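Local coordinates for protein thiol-activated cytolysin (Desulfobulbus propionicus, PDB 6NAL) that belongs to the cholesterol-dependent cytolysin family of toxins and probably assembles on target membranes to open large beta-barrel pores, at residues Arg192-Phe197 with Ala332-Tyr337; Glu258-Gly263 with Lys281-Gln286; Ala299-Leu304 with Val312-Arg317; Asp321-Leu324 with Thr328-Ala331; Ile425-Glu430 with Pro453-Ser458. All coordinates share one frame; numbering follows the deposited sequence.

Interaction 1: residues Arg192-Phe197 with Ala332-Tyr337; sequences RFKQIF and APLNYY
Lys194 and Leu334 bury the most surface in this contact, and their side chains run past each other in opposite directions where strand 187-202 meets the start of strand 332-340. The two short strand segments lie nearly crosswise, with axes 8.9 Å apart at an angle of 104°, and are joined by side chains. Leu334 uses one methyl branch: CD1 of Leu334 lies 4.2 Å from CE of Lys194. The distance from O of Gln195 to CD1 of Leu334 is 3.9 Å, so this methyl rests against both the lysine chain and the strand backbone. Leu334 also packs on Gln243 of strand 232-250, the antiparallel neighbour of both strands.

With CG anti to the backbone N, the lysine reaches out from its strand, then bends at its last two torsions. CD of Lys194 passes over the centre of one face of the Arg192 guanidinium, about 4.1 Å above the plane. NZ of Lys194 donates to OD1 of Asn335 at 2.7 Å. The C=O...N angle is 134° and the nitrogen is tilted 24° from the carbonyl plane. The other end of the amide is held too, since ND2 of Asn335 is hydrogen-bonded to Gly164 O, just after helix 156-163, and weakly to Ile61 O.

The Asn335 amide therefore relays between strand 187-202 and the segment near Gly164, with its rotation fixed at both ends. A cationic donor on OD1 would be expected to polarise the amide and make ND2 a somewhat stronger donor, while the apolar part of the lysine chain packs on Leu334: a buried amine met by a neutral oxygen.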
# COMPACT_ATOMS: atom_id res chain seq x y z
N ARG A 192 5.97 26.71 -3.02
CA ARG A 192 6.07 28.09 -2.60
C ARG A 192 7.36 28.32 -1.83
O ARG A 192 7.62 27.64 -0.85
CB ARG A 192 4.92 28.47 -1.70
CG ARG A 192 4.88 29.92 -1.47
CD ARG A 192 3.95 30.32 -0.37
NE ARG A 192 4.20 29.58 0.85
CZ ARG A 192 3.48 29.72 1.95
NH1 ARG A 192 2.48 30.59 1.94
NH2 ARG A 192 3.75 28.98 3.03
N PHE A 193 8.10 29.35 -2.24
CA PHE A 193 9.22 29.89 -1.48
C PHE A 193 8.77 31.18 -0.81
O PHE A 193 8.28 32.08 -1.49
CB PHE A 193 10.42 30.20 -2.39
CG PHE A 193 11.01 28.98 -3.05
CD1 PHE A 193 10.46 28.47 -4.19
CD2 PHE A 193 12.13 28.38 -2.52
CE1 PHE A 193 10.98 27.37 -4.81
CE2 PHE A 193 12.67 27.29 -3.12
CZ PHE A 193 12.08 26.77 -4.29
N LYS A 194 8.93 31.29 0.51
CA LYS A 194 8.43 32.46 1.21
C LYS A 194 9.47 33.08 2.12
O LYS A 194 10.01 32.40 2.99
CB LYS A 194 7.19 32.11 2.04
CG LYS A 194 6.50 33.33 2.76
CD LYS A 194 5.56 32.82 3.90
CE LYS A 194 4.32 33.65 3.89
NZ LYS A 194 3.04 32.86 4.18
N GLN A 195 9.68 34.38 1.99
CA GLN A 195 10.63 35.07 2.85
C GLN A 195 10.00 36.31 3.47
O GLN A 195 9.50 37.17 2.75
CB GLN A 195 11.90 35.47 2.09
CG GLN A 195 12.93 36.06 3.02
CD GLN A 195 14.26 36.35 2.33
OE1 GLN A 195 14.40 36.14 1.12
NE2 GLN A 195 15.23 36.89 3.08
N ILE A 196 10.09 36.41 4.79
CA ILE A 196 9.61 37.57 5.54
C ILE A 196 10.77 38.54 5.76
O ILE A 196 11.75 38.20 6.43
CB ILE A 196 9.01 37.15 6.89
CG1 ILE A 196 7.89 36.11 6.69
CG2 ILE A 196 8.52 38.34 7.66
CD1 ILE A 196 7.34 35.55 8.03
N PHE A 197 10.64 39.78 5.26
CA PHE A 197 11.71 40.76 5.45
C PHE A 197 11.56 41.45 6.79
O PHE A 197 12.50 41.49 7.58
CB PHE A 197 11.75 41.80 4.32
CG PHE A 197 12.08 41.23 2.97
CD1 PHE A 197 12.89 40.13 2.84
CD2 PHE A 197 11.56 41.80 1.83
CE1 PHE A 197 13.18 39.60 1.59
CE2 PHE A 197 11.84 41.27 0.58
CZ PHE A 197 12.64 40.16 0.46
N ALA A 332 6.13 43.14 -0.12
CA ALA A 332 4.68 42.97 -0.22
C ALA A 332 4.11 42.53 1.12
O ALA A 332 4.81 41.85 1.89
CB ALA A 332 4.33 41.95 -1.28
N PRO A 333 2.90 42.95 1.47
CA PRO A 333 2.25 42.35 2.64
C PRO A 333 1.90 40.91 2.32
O PRO A 333 1.48 40.59 1.20
CB PRO A 333 0.99 43.21 2.85
CG PRO A 333 0.78 43.95 1.58
CD PRO A 333 2.16 44.13 0.99
N LEU A 334 2.10 40.04 3.30
CA LEU A 334 1.96 38.60 3.08
C LEU A 334 0.86 38.06 3.96
O LEU A 334 -0.16 37.59 3.45
CB LEU A 334 3.26 37.86 3.37
CG LEU A 334 4.39 38.21 2.43
CD1 LEU A 334 5.65 37.42 2.69
CD2 LEU A 334 3.94 38.03 0.97
N ASN A 335 1.02 38.15 5.27
CA ASN A 335 0.01 37.62 6.17
C ASN A 335 -0.26 38.64 7.26
O ASN A 335 0.59 39.48 7.58
CB ASN A 335 0.46 36.29 6.75
CG ASN A 335 0.65 35.21 5.67
OD1 ASN A 335 1.76 35.03 5.13
ND2 ASN A 335 -0.41 34.50 5.35
N TYR A 336 -1.46 38.59 7.82
CA TYR A 336 -1.84 39.45 8.93
C TYR A 336 -2.54 38.57 9.95
O TYR A 336 -3.07 37.50 9.63
CB TYR A 336 -2.66 40.71 8.47
CG TYR A 336 -4.08 40.50 8.04
CD1 TYR A 336 -4.37 39.93 6.82
CD2 TYR A 336 -5.14 40.85 8.86
CE1 TYR A 336 -5.68 39.66 6.44
CE2 TYR A 336 -6.46 40.63 8.47
CZ TYR A 336 -6.71 40.03 7.25
OH TYR A 336 -8.01 39.80 6.87
N TYR A 337 -2.48 39.03 11.19
CA TYR A 337 -2.99 38.34 12.36
C TYR A 337 -3.90 39.30 13.10
O TYR A 337 -3.55 40.47 13.31
CB TYR A 337 -1.84 37.88 13.27
CG TYR A 337 -0.91 36.97 12.48
CD1 TYR A 337 0.15 37.51 11.73
CD2 TYR A 337 -1.11 35.59 12.43
CE1 TYR A 337 0.98 36.71 10.99
CE2 TYR A 337 -0.27 34.77 11.68
CZ TYR A 337 0.77 35.35 10.97
OH TYR A 337 1.62 34.56 10.21

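Interaction 2: residues Glu258-Gly263 with Lys281-Gln286; sequences ETTIKG and KEKLSQ
Thr260 is the residue through which helix 254-264 meets helix 279-284, and its two branches take different partners. The van der Waals contacts come first. The methyl CG2 of Thr260 lies 3.7 Å from CD2 of Leu284, the two side chains meeting at a slant. OG1 of Thr260 stands 3.8 Å from CD of Lys283, so the oxygen rests beside the aliphatic part of the lysine chain, whose amine turns off in another direction at chi4. The backbones are closest at this point, with the CA atoms of Thr260 and Leu284 7.5 Å apart.

The polar bonds described here run within each segment or to the turn before it, not across the contact. With chi1 at -49°, OG1 of Thr260 sits beside its own backbone N and hydrogen-bonds to Glu256 O one turn earlier; this satisfies the hydroxyl in the buried interface and settles which branch faces which partner. On the far flank of the same helix, Lys262 NZ and Glu258 OE2 form a salt bridge of 2.7 Å, again one turn apart. Ser285 OG donates to Glu282 O at 2.6 Å, from above the carbonyl plane, three residues back in the chain.

Both helices belong to the segment between strands 232-250 and 287-294, a position consistent with the second transmembrane-hairpin helical cluster of these toxins. Leu284 also packs on Ile272, Thr260 touches Ile287 of strand 287-294, and Ile261 rests on that residue and on Tyr189 and Ile191 of strand 187-202.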
# COMPACT_ATOMS: atom_id res chain seq x y z
N GLU A 258 4.23 14.06 -8.87
CA GLU A 258 4.90 14.32 -7.59
C GLU A 258 6.29 13.70 -7.54
O GLU A 258 7.24 14.33 -7.06
CB GLU A 258 4.01 13.81 -6.44
CG GLU A 258 4.64 13.92 -5.03
CD GLU A 258 3.61 13.80 -3.90
OE1 GLU A 258 2.74 12.90 -3.96
OE2 GLU A 258 3.70 14.60 -2.93
N THR A 259 6.45 12.47 -8.04
CA THR A 259 7.76 11.85 -7.99
C THR A 259 8.78 12.56 -8.87
O THR A 259 9.96 12.65 -8.51
CB THR A 259 7.68 10.38 -8.40
OG1 THR A 259 6.74 9.72 -7.56
CG2 THR A 259 9.08 9.71 -8.30
N THR A 260 8.38 12.97 -10.07
CA THR A 260 9.30 13.64 -10.98
C THR A 260 9.76 14.97 -10.39
O THR A 260 10.96 15.26 -10.35
CB THR A 260 8.62 13.83 -12.35
OG1 THR A 260 8.04 12.58 -12.77
CG2 THR A 260 9.66 14.21 -13.41
N ILE A 261 8.81 15.78 -9.92
CA ILE A 261 9.16 17.07 -9.32
C ILE A 261 9.95 16.88 -8.04
O ILE A 261 10.78 17.73 -7.68
CB ILE A 261 7.89 17.91 -9.02
CG1 ILE A 261 7.03 18.14 -10.24
CG2 ILE A 261 8.28 19.28 -8.38
CD1 ILE A 261 7.85 18.57 -11.41
N LYS A 262 9.63 15.85 -7.25
CA LYS A 262 10.31 15.71 -5.96
C LYS A 262 11.77 15.34 -6.16
O LYS A 262 12.58 15.54 -5.25
CB LYS A 262 9.62 14.68 -5.07
CG LYS A 262 8.52 15.25 -4.17
CD LYS A 262 8.61 14.77 -2.73
CE LYS A 262 7.60 15.47 -1.83
NZ LYS A 262 6.17 15.02 -2.04
N GLY A 263 12.13 14.87 -7.33
CA GLY A 263 13.49 14.45 -7.55
C GLY A 263 14.29 15.48 -8.32
O GLY A 263 15.52 15.41 -8.40
N LYS A 281 13.19 12.56 -19.27
CA LYS A 281 12.97 13.76 -20.07
C LYS A 281 11.60 13.75 -20.75
O LYS A 281 10.91 14.77 -20.76
CB LYS A 281 14.09 13.93 -21.08
CG LYS A 281 15.33 14.66 -20.53
CD LYS A 281 16.30 13.67 -19.83
CE LYS A 281 17.64 14.33 -19.40
NZ LYS A 281 18.23 13.73 -18.15
N GLU A 282 11.17 12.61 -21.31
CA GLU A 282 9.84 12.62 -21.92
C GLU A 282 8.75 12.81 -20.87
O GLU A 282 7.67 13.33 -21.19
CB GLU A 282 9.59 11.35 -22.72
CG GLU A 282 8.23 11.30 -23.39
CD GLU A 282 7.25 10.47 -22.58
OE1 GLU A 282 7.69 9.90 -21.55
OE2 GLU A 282 6.05 10.37 -22.94
N LYS A 283 9.01 12.45 -19.61
CA LYS A 283 8.13 12.88 -18.53
C LYS A 283 8.18 14.40 -18.39
O LYS A 283 7.17 15.08 -18.56
CB LYS A 283 8.53 12.23 -17.21
CG LYS A 283 8.20 10.76 -17.07
CD LYS A 283 8.49 10.23 -15.66
CE LYS A 283 8.17 8.73 -15.57
NZ LYS A 283 9.13 7.85 -16.33
N LEU A 284 9.38 14.93 -18.12
CA LEU A 284 9.59 16.38 -17.98
C LEU A 284 8.96 17.18 -19.10
O LEU A 284 8.38 18.25 -18.86
CB LEU A 284 11.07 16.70 -17.95
CG LEU A 284 11.80 15.96 -16.86
CD1 LEU A 284 13.30 15.98 -17.10
CD2 LEU A 284 11.47 16.59 -15.55
N SER A 285 9.07 16.69 -20.33
CA SER A 285 8.51 17.41 -21.47
C SER A 285 7.02 17.58 -21.35
O SER A 285 6.43 18.43 -22.03
CB SER A 285 8.84 16.66 -22.76
OG SER A 285 8.28 15.35 -22.71
N GLN A 286 6.38 16.78 -20.52
CA GLN A 286 4.94 16.82 -20.34
C GLN A 286 4.52 17.72 -19.20
O GLN A 286 3.35 17.74 -18.85
CB GLN A 286 4.42 15.40 -20.07
CG GLN A 286 4.31 14.53 -21.32
CD GLN A 286 4.12 13.07 -20.99
OE1 GLN A 286 5.07 12.31 -21.05
NE2 GLN A 286 2.89 12.67 -20.63

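Interaction 3: residues Ala299-Leu304 with Val312-Arg317; sequences AVYNGL and VQKINR
The carbonyl oxygen O of Val312 is gripped twice, by Asn316 N at 3.0 Å and weakly by Ile315 N at 3.1 Å, in the helical turn that presents Ile315 to Leu304. There the contact is apolar: CD2 of Leu304 lies 4.2 Å from CG1 of Ile315. Ile315 also packs on Val289 and Ile291 of strand 287-294 and on Leu270, so Leu304 adds to an apolar cluster round Ile315.

A second, looser touch lies nearer the surface. Lys314 starts out with CG anti to its backbone N (chi1 -178°) and runs toward the strand, bringing CE to 4.5 Å from CD2 of Tyr301, obliquely to the ring. The same tyrosine packs on Ile318, one turn further along the helix.

Gly303, with a positive phi of 77°, and Leu304 both face Val289 and form a G1 beta bulge. The bulge follows Tyr301 and includes Leu304, and the CB atoms of both residues point toward the helix. A short strand, 299-305, paired with strand 287-294 and followed by a helix, 309-320, packed beside it matches the beta5-alpha1 element of cholesterol-dependent cytolysins, which in soluble monomers covers the edge of the core sheet.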
# COMPACT_ATOMS: atom_id res chain seq x y z
N ALA A 299 6.93 39.65 -11.00
CA ALA A 299 7.00 39.03 -12.32
C ALA A 299 6.06 37.85 -12.38
O ALA A 299 5.75 37.24 -11.36
CB ALA A 299 8.41 38.55 -12.67
N VAL A 300 5.59 37.52 -13.59
CA VAL A 300 4.98 36.22 -13.83
C VAL A 300 5.57 35.67 -15.11
O VAL A 300 5.85 36.43 -16.03
CB VAL A 300 3.43 36.19 -13.91
CG1 VAL A 300 2.89 37.10 -12.76
CG2 VAL A 300 2.94 36.64 -15.17
N TYR A 301 5.78 34.35 -15.13
CA TYR A 301 6.25 33.62 -16.31
C TYR A 301 5.33 32.42 -16.58
O TYR A 301 4.85 31.78 -15.64
CB TYR A 301 7.68 33.11 -16.12
CG TYR A 301 8.68 34.08 -15.53
CD1 TYR A 301 8.63 34.39 -14.21
CD2 TYR A 301 9.69 34.67 -16.31
CE1 TYR A 301 9.53 35.20 -13.65
CE2 TYR A 301 10.59 35.53 -15.77
CZ TYR A 301 10.50 35.79 -14.42
OH TYR A 301 11.31 36.64 -13.75
N ASN A 302 5.16 32.07 -17.85
CA ASN A 302 4.30 30.98 -18.28
C ASN A 302 5.03 30.24 -19.39
O ASN A 302 5.91 30.80 -20.04
CB ASN A 302 2.95 31.48 -18.80
CG ASN A 302 2.09 32.11 -17.72
OD1 ASN A 302 1.78 31.46 -16.72
ND2 ASN A 302 1.69 33.37 -17.92
N GLY A 303 4.70 28.98 -19.59
CA GLY A 303 5.20 28.30 -20.77
C GLY A 303 6.63 27.84 -20.71
O GLY A 303 7.21 27.54 -21.76
N LEU A 304 7.21 27.75 -19.53
CA LEU A 304 8.56 27.24 -19.43
C LEU A 304 8.56 25.71 -19.39
O LEU A 304 7.56 25.06 -19.05
CB LEU A 304 9.22 27.83 -18.19
CG LEU A 304 9.54 29.34 -18.23
CD1 LEU A 304 8.37 30.16 -18.67
CD2 LEU A 304 9.98 29.72 -16.85
N VAL A 312 15.76 26.03 -16.83
CA VAL A 312 16.10 25.62 -15.47
C VAL A 312 16.98 26.67 -14.79
O VAL A 312 16.73 27.08 -13.64
CB VAL A 312 16.80 24.23 -15.50
CG1 VAL A 312 17.08 23.74 -14.08
CG2 VAL A 312 15.95 23.21 -16.26
N GLN A 313 18.02 27.12 -15.47
CA GLN A 313 18.84 28.15 -14.85
C GLN A 313 18.10 29.50 -14.75
O GLN A 313 18.34 30.28 -13.81
CB GLN A 313 20.16 28.24 -15.64
CG GLN A 313 21.05 29.41 -15.20
CD GLN A 313 22.21 29.69 -16.16
OE1 GLN A 313 22.38 30.84 -16.56
NE2 GLN A 313 22.96 28.63 -16.59
N LYS A 314 17.19 29.81 -15.66
CA LYS A 314 16.40 31.01 -15.41
C LYS A 314 15.54 30.86 -14.16
O LYS A 314 15.31 31.83 -13.44
CB LYS A 314 15.51 31.38 -16.61
CG LYS A 314 14.71 32.69 -16.32
CD LYS A 314 14.34 33.52 -17.56
CE LYS A 314 13.23 32.87 -18.37
NZ LYS A 314 13.47 33.01 -19.86
N ILE A 315 15.06 29.66 -13.87
CA ILE A 315 14.21 29.50 -12.68
C ILE A 315 15.03 29.66 -11.41
O ILE A 315 14.63 30.36 -10.47
CB ILE A 315 13.45 28.16 -12.71
CG1 ILE A 315 12.38 28.23 -13.80
CG2 ILE A 315 12.85 27.92 -11.37
CD1 ILE A 315 11.61 27.02 -14.00
N ASN A 316 16.19 29.00 -11.38
CA ASN A 316 17.02 29.03 -10.18
C ASN A 316 17.50 30.42 -9.91
O ASN A 316 17.72 30.80 -8.77
CB ASN A 316 18.22 28.11 -10.35
CG ASN A 316 17.81 26.69 -10.16
OD1 ASN A 316 16.96 26.42 -9.31
ND2 ASN A 316 18.37 25.79 -10.94
N ARG A 317 17.63 31.20 -10.95
CA ARG A 317 18.03 32.57 -10.73
C ARG A 317 16.91 33.38 -10.12
O ARG A 317 17.14 34.14 -9.17
CB ARG A 317 18.46 33.18 -12.03
CG ARG A 317 19.44 34.46 -11.74
CD ARG A 317 19.68 34.90 -13.15
NE ARG A 317 19.78 33.76 -14.11
CZ ARG A 317 19.21 33.62 -15.28
NH1 ARG A 317 18.67 34.67 -15.82
NH2 ARG A 317 19.37 32.41 -15.84

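Interaction 4: residues Asp321-Leu324 with Thr328-Ala331; sequences DNTL and TNTA
Asn329 supplies the polar link of this contact by donating its amide hydrogen to the backbone of Leu324. The N-H...O line from ND2 of Asn329 to O of Leu324 is nearly straight, 166° over 3.1 Å. The acceptor lies almost exactly in the plane of the asparagine amide, whereas the donor comes from well above the plane of the Leu324 carbonyl, with a C=O...N angle of 131°. CB of Asn329 also packs against this oxygen, 3.5 Å from O of Leu324. Chi1 of -158° swings CG away from the residue's own backbone N, and this directs the amide across to the other arm of the loop.

Both segments belong to the irregular connection from helix 309-320 to strand 332-340. The chain doubles back here, bringing the CA atoms of Leu324 and Asn329 to 7.0 Å, and the asparagine bond closes the turn from side chain to main chain, in place of a strand pairing. Within the connecting residues, the hydroxyls of Thr328 and Ser326 are hydrogen-bonded.

The van der Waals part is slight. CG2 of Thr323 approaches ND2 of Asn329 at 4.1 Å, the side chains crossing at about a right angle, so the methyl flanks the amide nitrogen whose N-H is given to Leu324 O. The side chain of Leu324 packs on Trp140 and Ser141, and Thr323 on Arg242 of strand 232-250. Backbone hydrogen bonds join Thr323 to Leu142 and Thr330 to Gly296, anchoring the two arms to different neighbours.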
# COMPACT_ATOMS: atom_id res chain seq x y z
N ASP A 321 17.57 35.11 -6.49
CA ASP A 321 17.72 36.56 -6.55
C ASP A 321 17.83 37.13 -5.15
O ASP A 321 17.00 36.83 -4.27
CB ASP A 321 16.54 37.19 -7.30
CG ASP A 321 16.88 37.57 -8.73
OD1 ASP A 321 18.07 37.88 -8.98
OD2 ASP A 321 15.97 37.58 -9.60
N ASN A 322 18.87 37.93 -4.92
CA ASN A 322 18.84 38.87 -3.82
C ASN A 322 17.82 39.97 -4.07
O ASN A 322 17.57 40.37 -5.21
CB ASN A 322 20.20 39.49 -3.62
CG ASN A 322 21.15 38.52 -3.03
OD1 ASN A 322 21.07 37.29 -3.30
ND2 ASN A 322 22.03 39.03 -2.15
N THR A 323 17.23 40.46 -2.99
CA THR A 323 16.30 41.56 -3.13
C THR A 323 16.91 42.82 -2.53
O THR A 323 17.28 42.86 -1.35
CB THR A 323 14.95 41.24 -2.51
OG1 THR A 323 14.27 40.34 -3.38
CG2 THR A 323 14.13 42.52 -2.41
N LEU A 324 16.96 43.86 -3.36
CA LEU A 324 17.49 45.18 -3.03
C LEU A 324 16.33 45.99 -2.47
O LEU A 324 15.54 46.57 -3.21
CB LEU A 324 18.06 45.79 -4.30
CG LEU A 324 19.06 46.93 -4.19
CD1 LEU A 324 18.24 48.21 -3.98
CD2 LEU A 324 20.06 46.66 -3.10
N THR A 328 12.09 52.58 -3.85
CA THR A 328 11.61 52.24 -5.18
C THR A 328 11.27 50.77 -5.37
O THR A 328 10.61 50.41 -6.35
CB THR A 328 12.68 52.60 -6.22
OG1 THR A 328 13.79 51.67 -6.11
CG2 THR A 328 13.22 54.01 -6.01
N ASN A 329 11.62 49.92 -4.40
CA ASN A 329 11.44 48.47 -4.47
C ASN A 329 10.97 47.99 -3.10
O ASN A 329 11.79 47.74 -2.20
CB ASN A 329 12.73 47.78 -4.89
CG ASN A 329 12.49 46.41 -5.49
OD1 ASN A 329 11.55 46.22 -6.28
ND2 ASN A 329 13.30 45.45 -5.09
N THR A 330 9.67 47.87 -2.95
CA THR A 330 9.01 47.62 -1.68
C THR A 330 8.93 46.13 -1.36
O THR A 330 9.23 45.25 -2.17
CB THR A 330 7.59 48.21 -1.71
OG1 THR A 330 6.99 47.98 -2.99
CG2 THR A 330 7.61 49.73 -1.46
N ALA A 331 8.51 45.84 -0.14
CA ALA A 331 8.11 44.50 0.19
C ALA A 331 6.59 44.37 0.10
O ALA A 331 5.85 45.35 0.21
CB ALA A 331 8.58 44.13 1.59

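Interaction 5: residues Ile425-Glu430 with Pro453-Ser458; sequences ISIKTE and PLRTVS
Arg455 is the first residue along 453-458 to reach across, and it does so with its aliphatic part: CD of Arg455 lies 3.8 Å from CD1 of Ile427. Its CG is anti to the backbone N, which extends the chain toward the opposing strand, and a bend at chi3 then turns the guanidinium aside. NH2 of Arg455 forms a salt bridge with Asp474 OD2 and a hydrogen bond with Ala450 O, so the buried charge is met near the chain terminus while the methylenes pack inward.

Thr456 points away from strand 422-432, and its side chain touches Glu371 of strand 349-372. Val457 turns back in and meets Ile427 tip to tip: CG1 of Val457 is 3.8 Å from CD1 of Ile427 and 4.1 Å from its CG2. The other methyl of the valine, CG2 of Val457, stands 4.5 Å from CG2 of Thr429, whose hydroxyl is engaged with Ser443 OG. Phe380 and Met470 pack on the same valine. Ser458 again faces away from strand 422-432.

Two strands of different sheets thus lie face to face, their short axes 9.4 Å apart and 15° from parallel. Outward-facing Lys428 makes a cation-pi contact with Tyr445 and hydrogen-bonds to Phe146 O of the second subunit. Side chains that alternate between the facing sheet and the other side, with two sheets packed through them, are characteristic of the beta sandwich of the C-terminal cytolysin domain.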
# COMPACT_ATOMS: atom_id res chain seq x y z
N ILE A 425 5.72 -16.20 -9.04
CA ILE A 425 6.21 -17.09 -10.07
C ILE A 425 6.83 -18.30 -9.42
O ILE A 425 7.64 -18.18 -8.50
CB ILE A 425 7.24 -16.39 -10.96
CG1 ILE A 425 6.60 -15.48 -12.00
CG2 ILE A 425 8.01 -17.38 -11.71
CD1 ILE A 425 5.91 -14.31 -11.42
N SER A 426 6.48 -19.47 -9.91
CA SER A 426 7.10 -20.71 -9.47
C SER A 426 7.67 -21.45 -10.67
O SER A 426 7.03 -21.50 -11.73
CB SER A 426 6.10 -21.55 -8.70
OG SER A 426 6.37 -22.94 -8.79
N ILE A 427 8.88 -21.98 -10.50
CA ILE A 427 9.62 -22.64 -11.58
C ILE A 427 10.22 -23.90 -11.03
O ILE A 427 10.92 -23.84 -10.02
CB ILE A 427 10.75 -21.77 -12.16
CG1 ILE A 427 10.18 -20.48 -12.70
CG2 ILE A 427 11.47 -22.51 -13.29
CD1 ILE A 427 11.31 -19.49 -13.12
N LYS A 428 10.01 -25.03 -11.71
CA LYS A 428 10.58 -26.31 -11.33
C LYS A 428 11.18 -26.97 -12.55
O LYS A 428 10.57 -26.98 -13.62
CB LYS A 428 9.52 -27.27 -10.73
CG LYS A 428 10.07 -28.52 -10.10
CD LYS A 428 9.10 -29.67 -10.16
CE LYS A 428 8.18 -29.69 -8.94
NZ LYS A 428 7.19 -30.82 -9.04
N THR A 429 12.37 -27.56 -12.40
CA THR A 429 13.02 -28.29 -13.48
C THR A 429 13.35 -29.71 -13.04
O THR A 429 13.89 -29.92 -11.95
CB THR A 429 14.31 -27.59 -13.93
OG1 THR A 429 15.22 -27.45 -12.82
CG2 THR A 429 14.02 -26.24 -14.46
N GLU A 430 13.05 -30.69 -13.90
CA GLU A 430 13.39 -32.07 -13.61
C GLU A 430 14.14 -32.69 -14.78
O GLU A 430 13.90 -32.37 -15.94
CB GLU A 430 12.15 -32.88 -13.29
CG GLU A 430 11.40 -32.39 -12.09
CD GLU A 430 9.99 -32.96 -12.04
OE1 GLU A 430 9.16 -32.55 -12.88
OE2 GLU A 430 9.71 -33.81 -11.17
N PRO A 453 12.48 -8.15 -14.92
CA PRO A 453 12.44 -7.99 -16.39
C PRO A 453 12.93 -9.20 -17.16
O PRO A 453 12.31 -9.59 -18.17
CB PRO A 453 13.32 -6.75 -16.61
CG PRO A 453 13.07 -5.91 -15.34
CD PRO A 453 13.03 -6.97 -14.23
N LEU A 454 13.99 -9.84 -16.71
CA LEU A 454 14.45 -11.06 -17.38
C LEU A 454 14.90 -12.07 -16.35
O LEU A 454 15.86 -11.81 -15.61
CB LEU A 454 15.58 -10.76 -18.35
CG LEU A 454 16.03 -12.03 -19.09
CD1 LEU A 454 15.04 -12.43 -20.18
CD2 LEU A 454 17.41 -11.84 -19.68
N ARG A 455 14.24 -13.23 -16.32
CA ARG A 455 14.64 -14.34 -15.49
C ARG A 455 15.01 -15.49 -16.42
O ARG A 455 14.22 -15.85 -17.30
CB ARG A 455 13.53 -14.74 -14.52
CG ARG A 455 13.98 -15.78 -13.52
CD ARG A 455 12.95 -16.14 -12.52
NE ARG A 455 12.53 -15.01 -11.70
CZ ARG A 455 13.13 -14.63 -10.59
NH1 ARG A 455 14.22 -15.26 -10.19
NH2 ARG A 455 12.67 -13.59 -9.90
N THR A 456 16.20 -16.06 -16.23
CA THR A 456 16.71 -17.13 -17.08
C THR A 456 16.97 -18.34 -16.21
O THR A 456 17.61 -18.22 -15.16
CB THR A 456 18.01 -16.72 -17.76
OG1 THR A 456 17.80 -15.56 -18.57
CG2 THR A 456 18.51 -17.81 -18.66
N VAL A 457 16.47 -19.50 -16.60
CA VAL A 457 16.81 -20.74 -15.92
C VAL A 457 17.45 -21.67 -16.94
O VAL A 457 16.82 -22.00 -17.96
CB VAL A 457 15.61 -21.40 -15.21
CG1 VAL A 457 14.78 -20.36 -14.47
CG2 VAL A 457 14.75 -22.14 -16.12
N SER A 458 18.70 -22.06 -16.68
CA SER A 458 19.45 -22.94 -17.56
C SER A 458 19.67 -24.27 -16.86
O SER A 458 20.09 -24.30 -15.70
CB SER A 458 20.82 -22.35 -17.92
OG SER A 458 20.68 -21.03 -18.40

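How the interactions relate
Interaction 1 closes a long loop of the chain that contains interactions 2, 3 and 4. Interaction 4 touches it directly: the ring of Phe197 packs through CD2 on CB of Ala331 at 3.8 Å and through CZ on CB of Thr323 at 3.9 Å, which seats the connecting loop against strand 187-202 at Phe197. Interactions 2 and 3 have centres about 16 Å apart and both touch strand 287-294, consistent with a hairpin-forming helical cluster and the element covering the sheet edge. Interaction 5 stands apart in the C-terminal sandwich, its centre about 60 Å from that of interaction 1 and about 35 Å from that of interaction 2.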